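Local coordinates for ADP-ribosylating toxin CARDS (Mycoplasma pneumoniae, PDB 4TLV), which transfers ADP-ribose from NAD(+) to multiple target proteins in vitro, disrupts respiratory epithelial integrity and causes vacuoles in mammalian cells, at residues A[81-95]-A[134-148]. Residues are numbered along the deposited sequence; the frame is centred on the assembly and turned at random.
With SO4 (sulfate ion), chain G; ACT (acetate ion), chain N.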
loop_
_atom_site.group_PDB
_atom_site.type_symbol
_atom_site.label_atom_id
_atom_site.label_comp_id
_atom_site.label_asym_id
_atom_site.label_seq_id
_atom_site.Cartn_x
_atom_site.Cartn_y
_atom_site.Cartn_z
ATOM N N TYR A 81 2.233 -18.178 -8.055
ATOM C CA TYR A 81 2.950 -19.048 -7.136
ATOM C C TYR A 81 2.952 -18.514 -5.715
ATOM O O TYR A 81 3.188 -17.323 -5.489
ATOM C CB TYR A 81 4.389 -19.205 -7.595
ATOM C CG TYR A 81 4.479 -19.957 -8.884
ATOM C CD1 TYR A 81 4.389 -21.345 -8.897
ATOM C CD2 TYR A 81 4.627 -19.294 -10.093
ATOM C CE1 TYR A 81 4.465 -22.047 -10.079
ATOM C CE2 TYR A 81 4.691 -19.994 -11.286
ATOM C CZ TYR A 81 4.617 -21.368 -11.269
ATOM O OH TYR A 81 4.680 -22.085 -12.440
ATOM N N GLU A 82 2.715 -19.418 -4.769
ATOM C CA GLU A 82 2.770 -19.114 -3.347
ATOM C C GLU A 82 4.098 -19.642 -2.814
ATOM O O GLU A 82 4.399 -20.825 -2.965
ATOM C CB GLU A 82 1.611 -19.811 -2.639
ATOM C CG GLU A 82 1.635 -19.669 -1.128
ATOM C CD GLU A 82 0.485 -20.427 -0.477
ATOM O OE1 GLU A 82 0.498 -21.666 -0.520
ATOM O OE2 GLU A 82 -0.424 -19.776 0.055
ATOM N N ILE A 83 4.889 -18.764 -2.193
ATOM C CA ILE A 83 6.286 -19.043 -1.890
ATOM C C ILE A 83 6.565 -18.750 -0.416
ATOM O O ILE A 83 6.339 -17.628 0.042
ATOM C CB ILE A 83 7.208 -18.128 -2.746
ATOM C CG1 ILE A 83 6.901 -18.269 -4.245
ATOM C CG2 ILE A 83 8.684 -18.369 -2.429
ATOM C CD1 ILE A 83 7.463 -17.122 -5.112
ATOM N N ARG A 84 7.060 -19.747 0.320
ATOM C CA ARG A 84 7.406 -19.547 1.721
ATOM C C ARG A 84 8.623 -18.644 1.776
ATOM O O ARG A 84 9.632 -18.916 1.134
ATOM C CB ARG A 84 7.703 -20.879 2.446
ATOM C CG ARG A 84 8.135 -20.730 3.906
ATOM C CD ARG A 84 8.402 -22.109 4.597
ATOM N NE ARG A 84 9.084 -23.037 3.692
ATOM C CZ ARG A 84 10.378 -22.981 3.391
ATOM N NH1 ARG A 84 11.165 -22.058 3.950
ATOM N NH2 ARG A 84 10.889 -23.845 2.520
ATOM N N ALA A 85 8.520 -17.574 2.556
ATOM C CA ALA A 85 9.618 -16.620 2.710
ATOM C C ALA A 85 10.602 -17.063 3.795
ATOM O O ALA A 85 10.222 -17.736 4.742
ATOM C CB ALA A 85 9.070 -15.250 3.042
ATOM N N ASP A 86 11.865 -16.674 3.643
ATOM C CA ASP A 86 12.893 -17.004 4.630
ATOM C C ASP A 86 13.859 -15.815 4.736
ATOM O O ASP A 86 13.568 -14.752 4.201
ATOM C CB ASP A 86 13.610 -18.327 4.285
ATOM C CG ASP A 86 14.330 -18.283 2.924
ATOM O OD1 ASP A 86 14.803 -17.199 2.532
ATOM O OD2 ASP A 86 14.460 -19.346 2.262
ATOM N N GLN A 87 14.986 -15.986 5.425
ATOM C CA GLN A 87 15.875 -14.856 5.741
ATOM C C GLN A 87 16.502 -14.176 4.517
ATOM O O GLN A 87 17.076 -13.091 4.646
ATOM C CB GLN A 87 16.990 -15.293 6.713
ATOM C CG GLN A 87 18.019 -16.185 6.019
ATOM C CD GLN A 87 19.165 -16.658 6.922
ATOM O OE1 GLN A 87 19.076 -16.607 8.156
ATOM N NE2 GLN A 87 20.249 -17.128 6.298
ATOM N N HIS A 88 16.418 -14.778 3.329
ATOM C CA HIS A 88 16.930 -14.042 2.171
ATOM C C HIS A 88 15.857 -13.255 1.393
ATOM O O HIS A 88 16.117 -12.758 0.301
ATOM C CB HIS A 88 17.883 -14.881 1.282
ATOM C CG HIS A 88 17.218 -15.697 0.212
ATOM N ND1 HIS A 88 16.349 -16.731 0.487
ATOM C CD2 HIS A 88 17.395 -15.707 -1.135
ATOM C CE1 HIS A 88 15.977 -17.309 -0.645
ATOM N NE2 HIS A 88 16.599 -16.704 -1.644
ATOM N N PHE A 89 14.673 -13.127 1.995
ATOM C CA PHE A 89 13.599 -12.279 1.471
ATOM C C PHE A 89 13.540 -10.959 2.262
ATOM O O PHE A 89 13.414 -10.979 3.482
ATOM C CB PHE A 89 12.240 -12.965 1.634
ATOM C CG PHE A 89 12.020 -14.165 0.755
ATOM C CD1 PHE A 89 12.829 -15.296 0.861
ATOM C CD2 PHE A 89 10.939 -14.194 -0.120
ATOM C CE1 PHE A 89 12.584 -16.423 0.077
ATOM C CE2 PHE A 89 10.689 -15.313 -0.917
ATOM C CZ PHE A 89 11.504 -16.426 -0.811
ATOM N N TYR A 90 13.578 -9.831 1.557
ATOM C CA TYR A 90 13.641 -8.505 2.165
ATOM C C TYR A 90 12.560 -7.589 1.635
ATOM O O TYR A 90 12.253 -7.615 0.451
ATOM C CB TYR A 90 14.980 -7.848 1.808
ATOM C CG TYR A 90 16.146 -8.628 2.352
ATOM C CD1 TYR A 90 16.699 -9.680 1.629
ATOM C CD2 TYR A 90 16.676 -8.329 3.606
ATOM C CE1 TYR A 90 17.764 -10.437 2.149
ATOM C CE2 TYR A 90 17.739 -9.068 4.128
ATOM C CZ TYR A 90 18.279 -10.108 3.394
ATOM O OH TYR A 90 19.338 -10.822 3.910
ATOM N N ASN A 91 12.033 -6.732 2.496
ATOM C CA ASN A 91 11.005 -5.779 2.057
ATOM C C ASN A 91 11.580 -4.545 1.335
ATOM O O ASN A 91 12.439 -3.834 1.879
ATOM C CB ASN A 91 10.141 -5.333 3.242
ATOM C CG ASN A 91 8.986 -4.450 2.801
ATOM O OD1 ASN A 91 9.092 -3.242 2.832
ATOM N ND2 ASN A 91 7.890 -5.070 2.339
ATOM N N ALA A 92 11.102 -4.284 0.117
ATOM C CA ALA A 92 11.641 -3.174 -0.668
ATOM C C ALA A 92 11.379 -1.834 0.018
ATOM O O ALA A 92 12.297 -1.005 0.156
ATOM C CB ALA A 92 11.079 -3.184 -2.112
ATOM N N ARG A 93 10.142 -1.600 0.459
ATOM C CA ARG A 93 9.843 -0.299 1.090
ATOM C C ARG A 93 10.689 -0.032 2.356
ATOM O O ARG A 93 11.260 1.052 2.503
ATOM C CB ARG A 93 8.338 -0.129 1.391
ATOM C CG ARG A 93 7.518 0.369 0.165
ATOM C CD ARG A 93 7.302 1.904 0.192
ATOM N NE ARG A 93 6.450 2.239 1.322
ATOM C CZ ARG A 93 6.836 2.903 2.407
ATOM N NH1 ARG A 93 8.068 3.387 2.501
ATOM N NH2 ARG A 93 5.969 3.089 3.397
ATOM N N ALA A 94 10.777 -1.015 3.251
ATOM C CA ALA A 94 11.518 -0.833 4.490
ATOM C C ALA A 94 13.004 -0.623 4.184
ATOM O O ALA A 94 13.693 0.158 4.851
ATOM C CB ALA A 94 11.326 -2.048 5.413
ATOM N N THR A 95 13.497 -1.349 3.186
ATOM C CA THR A 95 14.882 -1.198 2.761
ATOM C C THR A 95 15.126 0.252 2.326
ATOM O O THR A 95 16.134 0.866 2.692
ATOM C CB THR A 95 15.242 -2.197 1.623
ATOM O OG1 THR A 95 15.202 -3.535 2.136
ATOM C CG2 THR A 95 16.654 -1.920 1.063
ATOM N N GLU A 134 6.366 -5.161 -2.597
ATOM C CA GLU A 134 7.463 -6.040 -3.031
ATOM C C GLU A 134 8.355 -6.541 -1.903
ATOM O O GLU A 134 8.831 -5.771 -1.080
ATOM C CB GLU A 134 8.358 -5.390 -4.106
ATOM C CG GLU A 134 9.535 -6.321 -4.495
ATOM C CD GLU A 134 10.377 -5.823 -5.657
ATOM O OE1 GLU A 134 10.193 -4.668 -6.100
ATOM O OE2 GLU A 134 11.237 -6.605 -6.116
ATOM N N TRP A 135 8.558 -7.849 -1.878
ATOM C CA TRP A 135 9.642 -8.455 -1.108
ATOM C C TRP A 135 10.559 -9.021 -2.182
ATOM O O TRP A 135 10.102 -9.746 -3.073
ATOM C CB TRP A 135 9.101 -9.579 -0.220
ATOM C CG TRP A 135 8.376 -9.071 0.991
ATOM C CD1 TRP A 135 7.106 -8.594 1.045
ATOM C CD2 TRP A 135 8.902 -8.983 2.324
ATOM N NE1 TRP A 135 6.797 -8.211 2.333
ATOM C CE2 TRP A 135 7.884 -8.447 3.134
ATOM C CE3 TRP A 135 10.137 -9.318 2.910
ATOM C CZ2 TRP A 135 8.052 -8.236 4.506
ATOM C CZ3 TRP A 135 10.309 -9.095 4.257
ATOM C CH2 TRP A 135 9.262 -8.560 5.050
ATOM N N PHE A 136 11.829 -8.645 -2.155
ATOM C CA PHE A 136 12.758 -9.177 -3.137
ATOM C C PHE A 136 13.655 -10.196 -2.468
ATOM O O PHE A 136 13.920 -10.099 -1.265
ATOM C CB PHE A 136 13.567 -8.065 -3.821
ATOM C CG PHE A 136 14.495 -7.301 -2.899
ATOM C CD1 PHE A 136 14.030 -6.212 -2.166
ATOM C CD2 PHE A 136 15.841 -7.644 -2.800
ATOM C CE1 PHE A 136 14.874 -5.491 -1.333
ATOM C CE2 PHE A 136 16.697 -6.916 -1.965
ATOM C CZ PHE A 136 16.204 -5.834 -1.239
ATOM N N THR A 137 14.109 -11.186 -3.236
ATOM C CA THR A 137 15.030 -12.175 -2.686
ATOM C C THR A 137 16.433 -11.802 -3.127
ATOM O O THR A 137 16.635 -11.273 -4.231
ATOM C CB THR A 137 14.706 -13.600 -3.137
ATOM O OG1 THR A 137 14.870 -13.692 -4.555
ATOM C CG2 THR A 137 13.261 -13.955 -2.773
ATOM N N ASP A 138 17.388 -12.039 -2.239
ATOM C CA ASP A 138 18.780 -11.732 -2.515
ATOM C C ASP A 138 19.287 -13.012 -3.154
ATOM O O ASP A 138 19.857 -13.883 -2.484
ATOM C CB ASP A 138 19.500 -11.416 -1.200
ATOM C CG ASP A 138 20.878 -10.813 -1.402
ATOM O OD1 ASP A 138 21.341 -10.714 -2.567
ATOM O OD2 ASP A 138 21.497 -10.434 -0.385
ATOM N N GLY A 139 18.998 -13.158 -4.441
ATOM C CA GLY A 139 19.378 -14.347 -5.192
ATOM C C GLY A 139 18.267 -15.339 -5.492
ATOM O O GLY A 139 17.082 -15.064 -5.262
ATOM N N PRO A 140 18.644 -16.513 -6.009
ATOM C CA PRO A 140 17.708 -17.540 -6.472
ATOM C C PRO A 140 16.756 -18.039 -5.386
ATOM O O PRO A 140 17.095 -18.058 -4.200
ATOM C CB PRO A 140 18.633 -18.706 -6.883
ATOM C CG PRO A 140 19.952 -18.074 -7.129
ATOM C CD PRO A 140 20.046 -16.941 -6.156
ATOM N N ILE A 141 15.579 -18.476 -5.810
ATOM C CA ILE A 141 14.611 -19.067 -4.898
ATOM C C ILE A 141 14.562 -20.558 -5.175
ATOM O O ILE A 141 14.305 -20.955 -6.303
ATOM C CB ILE A 141 13.198 -18.470 -5.102
ATOM C CG1 ILE A 141 13.212 -16.966 -4.811
ATOM C CG2 ILE A 141 12.182 -19.178 -4.178
ATOM C CD1 ILE A 141 11.864 -16.285 -5.071
ATOM N N ALA A 142 14.823 -21.367 -4.149
ATOM C CA ALA A 142 14.837 -22.821 -4.292
ATOM C C ALA A 142 13.443 -23.397 -4.524
ATOM O O ALA A 142 12.453 -22.855 -4.037
ATOM C CB ALA A 142 15.443 -23.451 -3.065
ATOM N N ALA A 143 13.372 -24.524 -5.239
ATOM C CA ALA A 143 12.090 -25.196 -5.454
ATOM C C ALA A 143 11.386 -25.505 -4.132
ATOM O O ALA A 143 10.155 -25.451 -4.037
ATOM C CB ALA A 143 12.296 -26.484 -6.262
ATOM N N ALA A 144 12.173 -25.841 -3.113
ATOM C CA ALA A 144 11.632 -26.193 -1.803
ATOM C C ALA A 144 10.817 -25.089 -1.112
ATOM O O ALA A 144 10.022 -25.393 -0.221
ATOM C CB ALA A 144 12.749 -26.702 -0.874
ATOM N N ASN A 145 11.010 -23.828 -1.514
ATOM C CA ASN A 145 10.213 -22.718 -0.975
ATOM C C ASN A 145 8.814 -22.619 -1.608
ATOM O O ASN A 145 7.931 -21.970 -1.055
ATOM C CB ASN A 145 10.915 -21.357 -1.188
ATOM C CG ASN A 145 12.122 -21.160 -0.285
ATOM O OD1 ASN A 145 13.169 -21.951 -0.503
ATOM N ND2 ASN A 145 12.117 -20.280 0.590
ATOM N N VAL A 146 8.624 -23.226 -2.777
ATOM C CA VAL A 146 7.402 -22.983 -3.549
ATOM C C VAL A 146 6.328 -23.991 -3.149
ATOM O O VAL A 146 6.474 -25.200 -3.383
ATOM C CB VAL A 146 7.665 -23.048 -5.073
ATOM C CG1 VAL A 146 6.395 -22.700 -5.860
ATOM C CG2 VAL A 146 8.795 -22.096 -5.464
ATOM N N ARG A 147 5.274 -23.512 -2.500
ATOM C CA ARG A 147 4.285 -24.432 -1.956
ATOM C C ARG A 147 3.192 -24.793 -2.948
ATOM O O ARG A 147 2.813 -25.961 -3.047
ATOM C CB ARG A 147 3.645 -23.897 -0.669
ATOM C CG ARG A 147 2.643 -24.896 -0.040
ATOM C CD ARG A 147 2.271 -24.544 1.404
ATOM N NE ARG A 147 1.233 -23.509 1.463
ATOM C CZ ARG A 147 0.545 -23.217 2.559
ATOM N NH1 ARG A 147 0.781 -23.882 3.692
ATOM N NH2 ARG A 147 -0.381 -22.272 2.529
ATOM N N SER A 148 2.678 -23.792 -3.664
ATOM C CA SER A 148 1.465 -23.983 -4.473
ATOM C C SER A 148 1.493 -23.140 -5.738
ATOM O O SER A 148 2.270 -22.190 -5.848
ATOM C CB SER A 148 0.220 -23.586 -3.667
ATOM O OG SER A 148 0.226 -24.181 -2.380
HETATM S S SO4 G . -0.724 -21.659 6.433
HETATM O O1 SO4 G . 0.034 -22.904 6.334
HETATM O O2 SO4 G . -1.757 -21.749 7.481
HETATM O O3 SO4 G . 0.196 -20.582 6.782
HETATM O O4 SO4 G . -1.381 -21.389 5.139
HETATM C C ACT N . 7.340 5.446 6.208
HETATM O O ACT N . 7.390 4.596 5.294
HETATM O OXT ACT N . 8.433 5.960 6.563
HETATM C CH3 ACT N . 6.033 5.812 6.843
HETATM O O HOH W 1 13.673 -23.713 1.549
HETATM O O HOH W 2 7.857 -3.077 -0.521
#
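Phe-89 and Thr-137 form a non-hydrogen-bonded pair of strands 89-91 and 134-138, in the three-stranded antiparallel sheet of the mono-ADP-ribosyltransferase domain; strands 81-84 and 146-148 pair in its five-stranded antiparallel sheet. The packing is tight here: Thr-137 CG2 sits over the middle of the Phe-89 ring, 3.4 Å from its centroid, a CH-pi contact, while Ala-85 CA covers the opposite face. Further along, Asn-91 CB sits over the face of the six-membered ring of Trp-135, a CH-pi contact 3.6 Å from the centroid. With CG anti to the backbone N (chi1 -175°), Asn-91 ND2 lies over the indole near its rim. Asn-91 is the N-cap of helix 92-104, its OD1 accepting from Ala-94 N; Trp-135 NE1 turns instead to Glu-54.

Between the strand pairs, polar side chains tie the connecting loops together. Asn-145 ND2 donates twice, to Arg-84 O (2.9 Å) and to Asp-86 OD2 (3.0 Å), the latter met from above the carboxylate plane. The other oxygen of Asp-86 accepts from both His-88 N, an Asx turn, and His-88 ND1, which holds the imidazole so that NE2 reaches Pro-140 O at 2.9 Å.

The looser side lies at the partly exposed Arg-147. A classic beta bulge sets both Arg-147 and Ser-148 opposite Glu-82, and Ser-148 OG bonds Glu-179 OE2. The Arg-147 guanidinium spans Glu-82 and a sulfate probably from the crystallisation liquor, which Arg-8 also binds. Arg-147 NE makes a salt bridge to Glu-82 OE1 at 2.8 Å, OE1 lying in the guanidinium plane while NE comes from 50° out of the carboxylate plane.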